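Side-chain contacts in xylulose kinase (Bifidobacterium adolescentis ATCC 15703, PDB 3I8B), which probably phosphorylates D-xylulose to D-xylulose 5-phosphate with ATP, as a member of the FGGY family of carbohydrate kinases: residues A103-K108 and S136-S141; R375-P380 and Q411-E416; G406-Q411 and E438-L443. One frame throughout, in Å; residues are numbered along the deposited sequence.

Interaction 1 of 3, residues A103-K108 and S136-S141; sequences AALIEK and SSPVAS
Ile106 lays its CG1-CD1 arm against the ring of Pro138, the two side chains meeting at a slant. CG1 comes within 3.8 Å of Pro138 CD and almost as near to CG of the same ring, while CD1 runs on past the ring to lie 3.8 Å from Pro138 O. With CG1 anti to the carbonyl carbon (chi1 -71°), the arm leaves helix 99-110 toward the loop, and its methyl also meets Ser137 OG at 3.9 Å, an approach without polar character. Leu105, the preceding residue of the helix, adds its CB, 4.0 Å from Pro138 CG; the Leu105 side chain also touches Met219 and Val220 of helix 214-225. Replacing Ile106 with an alanine is likely to strip Pro138 CD of its helix neighbour, leave the ring only Leu105 CB from this segment, and open a gap beside Ser137. Proline suits this place, a rigid apolar ring in the loop between helices 122-134 and 143-153 of the N-terminal domain. Trp130 of helix 122-134 touches the same ring and bonds through NE1 to Leu105 O. Between the two segments the contact is wholly van der Waals, so its hold depends on complementary shape and the burial of carbon.

Interaction 2 of 3, residues R375-P380 and Q411-E416; sequences RTPNRP and QRDCLE
Helix 396-420 of the FGGY C-terminal domain meets here the loop that joins strands 366-368 and 385-387. Thr376 and Cys414 make the closest approach: the threonine methyl CG2 lies 3.7 Å from Cys414 SG, with Thr376 CB behind it at 4.1 Å. The threonine is turned so that its two branches do different work. CG2 stands anti to the backbone N (chi1 -54°, measured to OG1) and is offered to the sulfur, whereas OG1 bonds to Cys329 O. A small, polarisable thiol suits this buried face of the helix, since Cys414 also rests on Ala328 and Thr330 of strand 324-330. That strand belongs to the central sheet of the domain, an actin-like ATPase fold, and both the loop and the helix pack against it. Farther out, where burial is less complete, CG of Pro377, which follows a cis peptide bond, comes no nearer than 4.4 Å to Asp413 OD2. Asp413 is held by helix 496-506, through a hydrogen bond between OD1 and Tyr499 OH and a salt bridge between OD2 and Arg506 NE. On the helix itself, Arg412 NH1 makes a salt bridge of 2.8 Å to Glu416 OE2, 39° out of the carboxylate plane; Arg419 NH1 shares that oxygen.

Interaction 3 of 3, residues G406-Q411 and E438-L443; sequences GLLCSQ and EAIRTL
Apolar packing makes the whole of the contact between these two helical segments, and Ile440 is its centre. The isoleucine reaches across with its longer branch, CG1-CD1, and divides it between two consecutive leucines. Its terminal CD1 approaches Leu407, 3.7 Å from CD1 and 4.2 Å from CD2, so that one methyl faces both prongs of the leucine fork; the two side chains cross at about a right angle. One carbon further back, Ile440 CG1 meets Leu408 CD2 at 4.1 Å, and here the side chains cross at a slant. The leucines differ in their first torsion: CG of Leu407 stands anti to the backbone N (chi1 -177°), whereas CG of Leu408 stands anti to the carbonyl carbon (chi1 -81°), and these settings direct the neighbouring side chains to successive carbons of the same isoleucine. Branched aliphatic residues suit this buried place, presenting several methyls and no polar atom that would need a partner.

Hydrogen bonding belongs to the individual helices. In the first turn of helix 438-448, Glu438 O accepts from both Thr442 N, at 2.7 Å, and Thr442 OG1, at 2.6 Å. The two donors arrive from opposite faces of the carbonyl plane, the hydroxyl tilted 30° from it. Threonine can thus settle its hydroxyl on its own helix even at an exposed position.

The contact joins helix 396-420 to helix 438-448 across the return through strand 427-431. Leu293 of strand 288-293 touches both Leu407 and Ile440, placing the sheet beneath the pair, while Leu408 continues along the partner helix onto Ala444 and Ile447. Helix 438-448 also meets helix 348-357, where Ala439 and Thr442 both touch Phe356.

Overall arrangement
Interactions 2 and 3 both use helix 396-420 and share Gln411, whose NE2 bonds to Thr330 of the C-terminal sheet; their centres lie about 15 Å apart. Interaction 3 is a buried join of two helices made of aliphatic carbon, whereas interaction 2, only partly buried, sets a methyl on a thiol inside and a proline near a charged carboxylate farther out. Interaction 1 lies in the N-terminal domain, its centre about 18 Å from that of interaction 2 and about 32 Å from that of interaction 3. It is buried and mainly apolar like interaction 3, but couples a helix to a loop through a proline ring, and its isoleucine also lies against a carbonyl and a hydroxyl oxygen.

Interaction 1 of 3, residues A103-K108 and S136-S141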
loop_
_atom_site.group_PDB
_atom_site.type_symbol
_atom_site.label_atom_id
_atom_site.label_comp_id
_atom_site.label_asym_id
_atom_site.label_seq_id
_atom_site.Cartn_x
_atom_site.Cartn_y
_atom_site.Cartn_z
ATOM N N ALA A 103 1.907 19.304 1.944
ATOM C CA ALA A 103 1.102 20.494 1.662
ATOM C C ALA A 103 1.833 21.455 0.727
ATOM O O ALA A 103 1.265 21.941 -0.255
ATOM C CB ALA A 103 0.725 21.204 2.955
ATOM N N ALA A 104 3.097 21.723 1.043
ATOM C CA ALA A 104 3.912 22.637 0.255
ATOM C C ALA A 104 4.127 22.156 -1.191
ATOM O O ALA A 104 4.104 22.957 -2.133
ATOM C CB ALA A 104 5.250 22.876 0.956
ATOM N N LEU A 105 4.342 20.851 -1.368
ATOM C CA LEU A 105 4.519 20.289 -2.712
ATOM C C LEU A 105 3.315 20.589 -3.588
ATOM O O LEU A 105 3.451 20.903 -4.768
ATOM C CB LEU A 105 4.732 18.767 -2.646
ATOM C CG LEU A 105 6.108 18.311 -2.178
ATOM C CD1 LEU A 105 6.088 16.835 -1.791
ATOM C CD2 LEU A 105 7.120 18.573 -3.276
ATOM N N ILE A 106 2.133 20.464 -3.006
ATOM C CA ILE A 106 0.901 20.744 -3.729
ATOM C C ILE A 106 0.838 22.221 -4.149
ATOM O O ILE A 106 0.578 22.533 -5.314
ATOM C CB ILE A 106 -0.350 20.359 -2.896
ATOM C CG1 ILE A 106 -0.473 18.833 -2.793
ATOM C CG2 ILE A 106 -1.617 20.949 -3.523
ATOM C CD1 ILE A 106 -1.322 18.375 -1.640
ATOM N N GLU A 107 1.094 23.118 -3.200
ATOM C CA GLU A 107 1.086 24.555 -3.487
ATOM C C GLU A 107 2.152 24.901 -4.535
ATOM O O GLU A 107 1.922 25.713 -5.436
ATOM C CB GLU A 107 1.307 25.358 -2.208
ATOM C CG GLU A 107 0.113 25.341 -1.241
ATOM C CD GLU A 107 0.291 26.268 -0.028
ATOM O OE1 GLU A 107 1.396 26.811 0.188
ATOM O OE2 GLU A 107 -0.682 26.447 0.726
ATOM N N LYS A 108 3.311 24.260 -4.431
ATOM C CA LYS A 108 4.419 24.542 -5.352
ATOM C C LYS A 108 4.107 24.176 -6.804
ATOM O O LYS A 108 4.385 24.963 -7.725
ATOM C CB LYS A 108 5.701 23.850 -4.893
ATOM C CG LYS A 108 6.917 24.167 -5.750
ATOM C CD LYS A 108 7.436 25.579 -5.482
ATOM C CE LYS A 108 8.697 25.845 -6.313
ATOM N NZ LYS A 108 9.237 27.211 -6.079
ATOM N N SER A 136 -0.468 10.217 -8.071
ATOM C CA SER A 136 -1.024 10.489 -6.747
ATOM C C SER A 136 -0.744 11.905 -6.252
ATOM O O SER A 136 0.299 12.505 -6.549
ATOM C CB SER A 136 -0.491 9.497 -5.696
ATOM O OG SER A 136 -0.557 8.151 -6.140
ATOM N N SER A 137 -1.682 12.427 -5.471
ATOM C CA SER A 137 -1.510 13.720 -4.829
ATOM C C SER A 137 -0.803 13.569 -3.472
ATOM O O SER A 137 -1.220 12.750 -2.638
ATOM C CB SER A 137 -2.868 14.400 -4.670
ATOM O OG SER A 137 -2.721 15.649 -4.026
ATOM N N PRO A 138 0.264 14.369 -3.237
ATOM C CA PRO A 138 1.114 14.237 -2.044
ATOM C C PRO A 138 0.360 14.113 -0.719
ATOM O O PRO A 138 -0.599 14.842 -0.454
ATOM C CB PRO A 138 1.950 15.526 -2.062
ATOM C CG PRO A 138 2.044 15.879 -3.477
ATOM C CD PRO A 138 0.727 15.461 -4.108
ATOM N N VAL A 139 0.791 13.150 0.090
ATOM C CA VAL A 139 0.404 13.058 1.495
ATOM C C VAL A 139 1.694 12.756 2.238
ATOM O O VAL A 139 2.704 12.419 1.618
ATOM C CB VAL A 139 -0.669 11.958 1.773
ATOM C CG1 VAL A 139 -2.022 12.352 1.186
ATOM C CG2 VAL A 139 -0.228 10.602 1.227
ATOM N N ALA A 140 1.671 12.888 3.550
ATOM C CA ALA A 140 2.855 12.661 4.375
ATOM C C ALA A 140 3.489 11.286 4.164
ATOM O O ALA A 140 4.683 11.110 4.411
ATOM C CB ALA A 140 2.507 12.852 5.851
ATOM N N SER A 141 2.698 10.311 3.726
ATOM C CA SER A 141 3.223 8.955 3.549
ATOM C C SER A 141 4.359 8.893 2.548
ATOM O O SER A 141 5.326 8.155 2.741
ATOM C CB SER A 141 2.124 7.991 3.086
ATOM O OG SER A 141 1.235 7.700 4.142
#

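Interaction 2 of 3, residues R375-P380 and Q411-E416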
loop_
_atom_site.group_PDB
_atom_site.type_symbol
_atom_site.label_atom_id
_atom_site.label_comp_id
_atom_site.label_asym_id
_atom_site.label_seq_id
_atom_site.Cartn_x
_atom_site.Cartn_y
_atom_site.Cartn_z
ATOM N N ARG A 375 -9.849 10.375 4.017
ATOM C CA ARG A 375 -8.907 10.321 2.911
ATOM C C ARG A 375 -9.688 10.168 1.602
ATOM O O ARG A 375 -9.394 10.829 0.609
ATOM C CB ARG A 375 -7.962 9.122 3.071
ATOM C CG ARG A 375 -6.793 9.310 4.028
ATOM C CD ARG A 375 -5.609 10.035 3.366
ATOM N NE ARG A 375 -5.111 9.350 2.167
ATOM C CZ ARG A 375 -4.125 8.451 2.153
ATOM N NH1 ARG A 375 -3.510 8.108 3.278
ATOM N NH2 ARG A 375 -3.744 7.898 1.006
ATOM N N THR A 376 -10.684 9.283 1.606
ATOM C CA THR A 376 -11.509 9.049 0.426
ATOM C C THR A 376 -12.983 9.114 0.826
ATOM O O THR A 376 -13.445 8.283 1.613
ATOM C CB THR A 376 -11.201 7.669 -0.208
ATOM O OG1 THR A 376 -9.796 7.560 -0.483
ATOM C CG2 THR A 376 -11.976 7.481 -1.506
ATOM N N PRO A 377 -13.723 10.123 0.325
ATOM C CA PRO A 377 -13.274 11.194 -0.580
ATOM C C PRO A 377 -12.308 12.140 0.144
ATOM O O PRO A 377 -12.155 12.026 1.350
ATOM C CB PRO A 377 -14.570 11.939 -0.940
ATOM C CG PRO A 377 -15.691 11.282 -0.135
ATOM C CD PRO A 377 -15.053 10.402 0.892
ATOM N N ASN A 378 -11.671 13.053 -0.583
ATOM C CA ASN A 378 -10.581 13.853 -0.023
ATOM C C ASN A 378 -11.080 15.027 0.808
ATOM O O ASN A 378 -11.148 16.146 0.309
ATOM C CB ASN A 378 -9.679 14.369 -1.148
ATOM C CG ASN A 378 -8.368 14.985 -0.632
ATOM O OD1 ASN A 378 -8.204 15.243 0.567
ATOM N ND2 ASN A 378 -7.428 15.221 -1.554
ATOM N N ARG A 379 -11.408 14.767 2.072
ATOM C CA ARG A 379 -12.054 15.759 2.932
ATOM C C ARG A 379 -11.469 15.772 4.342
ATOM O O ARG A 379 -12.090 15.279 5.286
ATOM C CB ARG A 379 -13.547 15.480 3.008
ATOM C CG ARG A 379 -14.238 15.542 1.673
ATOM C CD ARG A 379 -15.739 15.578 1.845
ATOM N NE ARG A 379 -16.418 15.321 0.580
ATOM C CZ ARG A 379 -17.728 15.119 0.456
ATOM N NH1 ARG A 379 -18.517 15.150 1.525
ATOM N NH2 ARG A 379 -18.247 14.887 -0.746
ATOM N N PRO A 380 -10.276 16.358 4.490
ATOM C CA PRO A 380 -9.489 16.341 5.729
ATOM C C PRO A 380 -10.203 16.959 6.922
ATOM O O PRO A 380 -10.089 16.435 8.033
ATOM C CB PRO A 380 -8.261 17.187 5.375
ATOM C CG PRO A 380 -8.193 17.163 3.888
ATOM C CD PRO A 380 -9.617 17.142 3.434
ATOM N N GLN A 411 -17.334 2.187 1.862
ATOM C CA GLN A 411 -16.549 1.256 1.057
ATOM C C GLN A 411 -17.146 1.129 -0.353
ATOM O O GLN A 411 -16.413 1.061 -1.339
ATOM C CB GLN A 411 -16.445 -0.112 1.740
ATOM C CG GLN A 411 -15.642 -0.112 3.041
ATOM C CD GLN A 411 -14.293 0.596 2.909
ATOM O OE1 GLN A 411 -13.637 0.517 1.875
ATOM N NE2 GLN A 411 -13.881 1.286 3.961
ATOM N N ARG A 412 -18.472 1.125 -0.455
ATOM C CA ARG A 412 -19.101 1.140 -1.771
ATOM C C ARG A 412 -18.731 2.407 -2.516
ATOM O O ARG A 412 -18.403 2.360 -3.698
ATOM C CB ARG A 412 -20.618 1.054 -1.681
ATOM C CG ARG A 412 -21.295 1.532 -2.956
ATOM C CD ARG A 412 -21.186 0.511 -4.079
ATOM N NE ARG A 412 -22.380 -0.313 -4.060
ATOM C CZ ARG A 412 -23.349 -0.252 -4.964
ATOM N NH1 ARG A 412 -23.245 0.562 -6.000
ATOM N NH2 ARG A 412 -24.415 -1.028 -4.835
ATOM N N ASP A 413 -18.822 3.542 -1.827
ATOM C CA ASP A 413 -18.436 4.822 -2.403
ATOM C C ASP A 413 -17.041 4.718 -3.012
ATOM O O ASP A 413 -16.799 5.227 -4.089
ATOM C CB ASP A 413 -18.465 5.934 -1.342
ATOM C CG ASP A 413 -18.879 7.282 -1.922
ATOM O OD1 ASP A 413 -19.414 7.301 -3.050
ATOM O OD2 ASP A 413 -18.685 8.319 -1.254
ATOM N N CYS A 414 -16.130 4.049 -2.315
ATOM C CA CYS A 414 -14.792 3.826 -2.852
ATOM C C CYS A 414 -14.817 3.012 -4.148
ATOM O O CYS A 414 -14.136 3.341 -5.114
ATOM C CB CYS A 414 -13.905 3.148 -1.809
ATOM S SG CYS A 414 -13.387 4.269 -0.481
ATOM N N LEU A 415 -15.599 1.940 -4.168
ATOM C CA LEU A 415 -15.711 1.124 -5.377
ATOM C C LEU A 415 -16.225 1.964 -6.557
ATOM O O LEU A 415 -15.721 1.859 -7.679
ATOM C CB LEU A 415 -16.622 -0.079 -5.123
ATOM C CG LEU A 415 -16.015 -1.348 -4.511
ATOM C CD1 LEU A 415 -15.020 -1.047 -3.403
ATOM C CD2 LEU A 415 -17.127 -2.289 -4.021
ATOM N N GLU A 416 -17.212 2.821 -6.296
ATOM C CA GLU A 416 -17.788 3.654 -7.344
ATOM C C GLU A 416 -16.800 4.701 -7.845
ATOM O O GLU A 416 -16.767 5.018 -9.031
ATOM C CB GLU A 416 -19.054 4.339 -6.836
ATOM C CG GLU A 416 -20.157 3.356 -6.512
ATOM C CD GLU A 416 -20.487 2.478 -7.695
ATOM O OE1 GLU A 416 -20.264 2.928 -8.837
ATOM O OE2 GLU A 416 -20.962 1.342 -7.486
#

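Interaction 3 of 3, residues G406-Q411 and E438-L443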
loop_
_atom_site.group_PDB
_atom_site.type_symbol
_atom_site.label_atom_id
_atom_site.label_comp_id
_atom_site.label_asym_id
_atom_site.label_seq_id
_atom_site.Cartn_x
_atom_site.Cartn_y
_atom_site.Cartn_z
ATOM N N GLY A 406 -23.456 2.741 7.231
ATOM C CA GLY A 406 -22.555 3.832 6.910
ATOM C C GLY A 406 -21.170 3.307 6.596
ATOM O O GLY A 406 -20.560 3.708 5.626
ATOM N N LEU A 407 -20.679 2.409 7.439
ATOM C CA LEU A 407 -19.389 1.772 7.225
ATOM C C LEU A 407 -19.337 1.150 5.828
ATOM O O LEU A 407 -18.424 1.421 5.058
ATOM C CB LEU A 407 -19.151 0.708 8.304
ATOM C CG LEU A 407 -17.824 -0.060 8.326
ATOM C CD1 LEU A 407 -17.637 -0.727 9.666
ATOM C CD2 LEU A 407 -17.756 -1.090 7.206
ATOM N N LEU A 408 -20.334 0.329 5.507
ATOM C CA LEU A 408 -20.382 -0.373 4.222
ATOM C C LEU A 408 -20.567 0.549 3.031
ATOM O O LEU A 408 -19.979 0.318 1.980
ATOM C CB LEU A 408 -21.486 -1.430 4.220
ATOM C CG LEU A 408 -21.126 -2.750 4.903
ATOM C CD1 LEU A 408 -19.969 -3.428 4.188
ATOM C CD2 LEU A 408 -20.772 -2.503 6.350
ATOM N N CYS A 409 -21.392 1.585 3.198
ATOM C CA CYS A 409 -21.653 2.557 2.139
ATOM C C CYS A 409 -20.413 3.341 1.720
ATOM O O CYS A 409 -20.250 3.659 0.545
ATOM C CB CYS A 409 -22.767 3.528 2.556
ATOM S SG CYS A 409 -24.434 2.841 2.341
ATOM N N SER A 410 -19.564 3.678 2.689
ATOM C CA SER A 410 -18.308 4.353 2.404
ATOM C C SER A 410 -17.436 3.467 1.515
ATOM O O SER A 410 -16.868 3.935 0.534
ATOM C CB SER A 410 -17.562 4.669 3.704
ATOM O OG SER A 410 -16.246 5.124 3.430
ATOM N N GLN A 411 -17.334 2.187 1.862
ATOM C CA GLN A 411 -16.549 1.256 1.057
ATOM C C GLN A 411 -17.146 1.129 -0.353
ATOM O O GLN A 411 -16.413 1.061 -1.339
ATOM C CB GLN A 411 -16.445 -0.112 1.740
ATOM C CG GLN A 411 -15.642 -0.112 3.041
ATOM C CD GLN A 411 -14.293 0.596 2.909
ATOM O OE1 GLN A 411 -13.637 0.517 1.875
ATOM N NE2 GLN A 411 -13.881 1.286 3.961
ATOM N N GLU A 438 -19.871 -10.375 11.922
ATOM C CA GLU A 438 -21.078 -10.994 11.388
ATOM C C GLU A 438 -21.987 -9.983 10.695
ATOM O O GLU A 438 -22.592 -10.290 9.665
ATOM C CB GLU A 438 -21.839 -11.707 12.503
ATOM C CG GLU A 438 -22.983 -12.592 12.026
ATOM C CD GLU A 438 -23.926 -12.978 13.163
ATOM O OE1 GLU A 438 -23.830 -12.364 14.254
ATOM O OE2 GLU A 438 -24.764 -13.887 12.969
ATOM N N ALA A 439 -22.073 -8.780 11.257
ATOM C CA ALA A 439 -22.921 -7.735 10.699
ATOM C C ALA A 439 -22.353 -7.189 9.393
ATOM O O ALA A 439 -23.085 -6.991 8.416
ATOM C CB ALA A 439 -23.122 -6.606 11.712
ATOM N N ILE A 440 -21.049 -6.934 9.372
ATOM C CA ILE A 440 -20.413 -6.477 8.144
ATOM C C ILE A 440 -20.539 -7.594 7.108
ATOM O O ILE A 440 -21.063 -7.400 6.009
ATOM C CB ILE A 440 -18.947 -6.076 8.394
ATOM C CG1 ILE A 440 -18.905 -4.765 9.191
ATOM C CG2 ILE A 440 -18.191 -5.945 7.080
ATOM C CD1 ILE A 440 -17.535 -4.402 9.765
ATOM N N ARG A 441 -20.087 -8.773 7.506
ATOM C CA ARG A 441 -20.171 -9.978 6.701
ATOM C C ARG A 441 -21.585 -10.216 6.155
ATOM O O ARG A 441 -21.750 -10.619 5.005
ATOM C CB ARG A 441 -19.704 -11.168 7.552
ATOM C CG ARG A 441 -19.615 -12.487 6.833
ATOM C CD ARG A 441 -19.211 -13.617 7.780
ATOM N NE ARG A 441 -17.901 -13.399 8.399
ATOM C CZ ARG A 441 -17.186 -14.356 8.992
ATOM N NH1 ARG A 441 -17.640 -15.605 9.045
ATOM N NH2 ARG A 441 -16.008 -14.071 9.529
ATOM N N THR A 442 -22.606 -9.956 6.966
ATOM C CA THR A 442 -23.984 -10.232 6.548
ATOM C C THR A 442 -24.560 -9.192 5.593
ATOM O O THR A 442 -25.278 -9.526 4.645
ATOM C CB THR A 442 -24.938 -10.333 7.747
ATOM O OG1 THR A 442 -24.578 -11.463 8.553
ATOM C CG2 THR A 442 -26.370 -10.500 7.263
ATOM N N LEU A 443 -24.256 -7.929 5.849
ATOM C CA LEU A 443 -24.846 -6.854 5.069
ATOM C C LEU A 443 -24.022 -6.455 3.838
ATOM O O LEU A 443 -24.527 -5.748 2.969
ATOM C CB LEU A 443 -25.142 -5.643 5.965
ATOM C CG LEU A 443 -26.304 -5.894 6.941
ATOM C CD1 LEU A 443 -26.487 -4.740 7.904
ATOM C CD2 LEU A 443 -27.595 -6.185 6.182
#